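Local coordinates for uncharacterized protein (Methanosarcina mazei, PDB 3R6A), which is of unknown function but belongs to the glyoxalase/bleomycin resistance protein/dioxygenase superfamily and is built around a mixed beta-sheet flanked by helices, at residues T81-N86 / R101-R106. Numbering follows the deposited sequence.
Sequences TFLEEN and RNMTVR
Leu-83 of helix 76-84 meets Met-103 and Val-105 of strand 100-106 in a small apolar contact between helix and sheet, in the glyoxalase/bleomycin resistance fold of this protein. The contact is buried and carried by methyl groups, with no hydrogen bond passing between the segments. A single methyl of the leucine, CD1, does all the touching: it lies 3.9 Å from CE of Met-103, a selenomethionine in the model, and 4.0 Å from CG2 of Val-105. CG1 of the valine stands almost as close, so that both branches of Val-105 face the same methyl. The selenomethionine leaves the strand with CG between its backbone N and carbonyl carbon (chi1 66°), and from there the chain runs fully extended, carrying its terminal methyl across to the helix. The two strand residues are two positions apart and therefore project from the same face of the sheet, where Phe-79 and Lys-80 also reach Met-103 from the helix. Tyr-115 of the adjacent strand 112-118 and Ala-88 add to the surroundings of Leu-83, and Phe-23 of the second subunit packs on it as well, placing this edge of the core at the dimer contact.

A salt bridge from Arg-101 NH2 to Asp-77 OD1 is a second tie between strand 100-106 and helix 76-84. Within 81-86, the polar bonds include one from Asn-86 N to Leu-83 O. The side chain of Asn-86 folds back over the preceding turn, its ND2 lying over one face of the Phe-82 ring, toward the rim. From there ND2 donates a nearly straight hydrogen bond (164°) to Phe-82 O, 2.7 Å away, with the nitrogen tilted 32° from the carbonyl plane.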
ATOM      1  N   THR B  81     -18.297   9.260   9.499  1.00 23.95           N
ATOM      2  CA  THR B  81     -18.688  10.590   9.946  1.00 24.21           C
ATOM      3  C   THR B  81     -17.568  11.594   9.689  1.00 23.90           C
ATOM      4  O   THR B  81     -17.785  12.632   9.073  1.00 25.27           O
ATOM      5  CB  THR B  81     -19.031  10.586  11.447  1.00 26.10           C
ATOM      6  OG1 THR B  81     -20.096   9.657  11.686  1.00 26.69           O
ATOM      7  CG2 THR B  81     -19.465  11.981  11.906  1.00 26.48           C
ATOM      8  N   PHE B  82     -16.367  11.273  10.157  1.00 23.77           N
ATOM      9  CA  PHE B  82     -15.218  12.151   9.967  1.00 22.61           C
ATOM     10  C   PHE B  82     -15.007  12.447   8.487  1.00 21.61           C
ATOM     11  O   PHE B  82     -14.846  13.598   8.087  1.00 21.31           O
ATOM     12  CB  PHE B  82     -13.947  11.502  10.528  1.00 23.43           C
ATOM     13  CG  PHE B  82     -12.694  12.289  10.255  1.00 24.68           C
ATOM     14  CD1 PHE B  82     -12.334  13.356  11.072  1.00 26.47           C
ATOM     15  CD2 PHE B  82     -11.892  11.985   9.157  1.00 23.96           C
ATOM     16  CE1 PHE B  82     -11.191  14.111  10.800  1.00 27.59           C
ATOM     17  CE2 PHE B  82     -10.749  12.732   8.875  1.00 25.55           C
ATOM     18  CZ  PHE B  82     -10.398  13.798   9.698  1.00 26.70           C
ATOM     19  N   LEU B  83     -15.008  11.396   7.674  1.00 21.65           N
ATOM     20  CA  LEU B  83     -14.783  11.553   6.245  1.00 21.14           C
ATOM     21  C   LEU B  83     -15.818  12.445   5.560  1.00 21.65           C
ATOM     22  O   LEU B  83     -15.460  13.324   4.776  1.00 21.48           O
ATOM     23  CB  LEU B  83     -14.728  10.173   5.585  1.00 20.64           C
ATOM     24  CG  LEU B  83     -13.476   9.367   5.963  1.00 20.51           C
ATOM     25  CD1 LEU B  83     -13.675   7.893   5.633  1.00 18.86           C
ATOM     26  CD2 LEU B  83     -12.267   9.919   5.209  1.00 20.84           C
ATOM     27  N   GLU B  84     -17.092  12.233   5.865  1.00 22.80           N
ATOM     28  CA  GLU B  84     -18.150  13.035   5.256  1.00 26.32           C
ATOM     29  C   GLU B  84     -18.053  14.502   5.667  1.00 26.95           C
ATOM     30  O   GLU B  84     -18.459  15.389   4.917  1.00 28.63           O
ATOM     31  CB  GLU B  84     -19.524  12.484   5.648  1.00 27.21           C
ATOM     32  CG  GLU B  84     -19.755  11.046   5.227  1.00 32.17           C
ATOM     33  CD  GLU B  84     -21.117  10.533   5.649  1.00 33.65           C
ATOM     34  OE1 GLU B  84     -21.479  10.716   6.830  1.00 35.68           O
ATOM     35  OE2 GLU B  84     -21.821   9.940   4.805  1.00 36.06           O
ATOM     36  N   GLU B  85     -17.521  14.751   6.858  1.00 28.34           N
ATOM     37  CA  GLU B  85     -17.380  16.116   7.358  1.00 30.42           C
ATOM     38  C   GLU B  85     -16.060  16.725   6.909  1.00 31.10           C
ATOM     39  O   GLU B  85     -15.753  17.874   7.232  1.00 31.18           O
ATOM     40  CB  GLU B  85     -17.448  16.128   8.888  1.00 33.33           C
ATOM     41  CG  GLU B  85     -18.639  15.373   9.452  1.00 37.85           C
ATOM     42  CD  GLU B  85     -18.721  15.446  10.963  1.00 39.63           C
ATOM     43  OE1 GLU B  85     -17.672  15.302  11.628  1.00 41.39           O
ATOM     44  OE2 GLU B  85     -19.840  15.635  11.487  1.00 42.47           O
ATOM     45  N   ASN B  86     -15.275  15.960   6.158  1.00 29.57           N
ATOM     46  CA  ASN B  86     -13.989  16.459   5.698  1.00 29.59           C
ATOM     47  C   ASN B  86     -13.734  16.338   4.198  1.00 29.51           C
ATOM     48  O   ASN B  86     -12.623  16.029   3.769  1.00 30.49           O
ATOM     49  CB  ASN B  86     -12.871  15.790   6.500  1.00 29.04           C
ATOM     50  CG  ASN B  86     -12.744  16.361   7.902  1.00 30.57           C
ATOM     51  OD1 ASN B  86     -12.167  17.432   8.098  1.00 31.62           O
ATOM     52  ND2 ASN B  86     -13.299  15.661   8.883  1.00 29.29           N
ATOM     53  N   ARG B 101     -17.440  -5.644   7.856  1.00 16.81           N
ATOM     54  CA  ARG B 101     -18.090  -4.607   7.054  1.00 18.20           C
ATOM     55  C   ARG B 101     -17.034  -3.780   6.340  1.00 17.86           C
ATOM     56  O   ARG B 101     -15.964  -3.540   6.887  1.00 18.55           O
ATOM     57  CB  ARG B 101     -18.908  -3.667   7.942  1.00 19.36           C
ATOM     58  CG  ARG B 101     -20.056  -4.307   8.687  1.00 25.68           C
ATOM     59  CD  ARG B 101     -20.524  -3.374   9.797  1.00 30.11           C
ATOM     60  NE  ARG B 101     -21.027  -2.102   9.283  1.00 33.42           N
ATOM     61  CZ  ARG B 101     -20.915  -0.941   9.923  1.00 33.88           C
ATOM     62  NH1 ARG B 101     -20.309  -0.886  11.101  1.00 36.14           N
ATOM     63  NH2 ARG B 101     -21.416   0.163   9.392  1.00 35.39           N
ATOM     64  N   ASN B 102     -17.330  -3.342   5.121  1.00 16.00           N
ATOM     65  CA  ASN B 102     -16.376  -2.516   4.382  1.00 17.99           C
ATOM     66  C   ASN B 102     -17.103  -1.358   3.721  1.00 17.30           C
ATOM     67  O   ASN B 102     -18.331  -1.330   3.656  1.00 17.13           O
ATOM     68  CB  ASN B 102     -15.681  -3.285   3.250  1.00 20.20           C
ATOM     69  CG  ASN B 102     -15.161  -4.645   3.666  1.00 26.99           C
ATOM     70  OD1 ASN B 102     -14.709  -4.844   4.790  1.00 28.20           O
ATOM     71  ND2 ASN B 102     -15.197  -5.590   2.729  1.00 28.26           N
HETATM   72  N   MSE B 103     -16.314  -0.404   3.238  1.00 16.03           N
HETATM   73  CA  MSE B 103     -16.819   0.744   2.493  1.00 15.59           C
HETATM   74  C   MSE B 103     -15.640   1.274   1.696  1.00 15.84           C
HETATM   75  O   MSE B 103     -14.483   1.113   2.095  1.00 16.35           O
HETATM   76  CB  MSE B 103     -17.377   1.837   3.411  1.00 15.42           C
HETATM   77  CG  MSE B 103     -16.365   2.524   4.301  1.00 17.60           C
HETATM   78 SE   MSE B 103     -17.207   3.968   5.296  1.00 26.06          SE
HETATM   79  CE  MSE B 103     -15.640   4.623   6.229  1.00 19.15           C
ATOM     80  N   THR B 104     -15.929   1.871   0.550  1.00 14.53           N
ATOM     81  CA  THR B 104     -14.881   2.432  -0.290  1.00 14.61           C
ATOM     82  C   THR B 104     -15.129   3.925  -0.311  1.00 13.03           C
ATOM     83  O   THR B 104     -16.264   4.374  -0.458  1.00 14.70           O
ATOM     84  CB  THR B 104     -14.922   1.833  -1.703  1.00 16.58           C
ATOM     85  OG1 THR B 104     -14.658   0.425  -1.618  1.00 18.01           O
ATOM     86  CG2 THR B 104     -13.856   2.477  -2.588  1.00 15.29           C
ATOM     87  N   VAL B 105     -14.061   4.692  -0.155  1.00 12.19           N
ATOM     88  CA  VAL B 105     -14.183   6.136  -0.063  1.00 14.16           C
ATOM     89  C   VAL B 105     -13.254   6.900  -0.982  1.00 14.07           C
ATOM     90  O   VAL B 105     -12.109   6.511  -1.174  1.00 14.54           O
ATOM     91  CB  VAL B 105     -13.875   6.582   1.385  1.00 14.44           C
ATOM     92  CG1 VAL B 105     -13.968   8.098   1.514  1.00 15.83           C
ATOM     93  CG2 VAL B 105     -14.822   5.890   2.354  1.00 14.42           C
ATOM     94  N   ARG B 106     -13.756   7.994  -1.550  1.00 13.49           N
ATOM     95  CA  ARG B 106     -12.924   8.843  -2.387  1.00 14.34           C
ATOM     96  C   ARG B 106     -12.601  10.072  -1.550  1.00 15.12           C
ATOM     97  O   ARG B 106     -13.480  10.885  -1.255  1.00 16.56           O
ATOM     98  CB  ARG B 106     -13.648   9.279  -3.672  1.00 14.60           C
ATOM     99  CG  ARG B 106     -12.784  10.182  -4.566  1.00 16.73           C
ATOM    100  CD  ARG B 106     -13.540  10.642  -5.813  1.00 16.93           C
ATOM    101  NE  ARG B 106     -12.685  11.377  -6.752  1.00 20.13           N
ATOM    102  CZ  ARG B 106     -12.317  12.648  -6.613  1.00 19.48           C
ATOM    103  NH1 ARG B 106     -12.721  13.362  -5.572  1.00 23.48           N
ATOM    104  NH2 ARG B 106     -11.532  13.209  -7.523  1.00 24.23           N
TER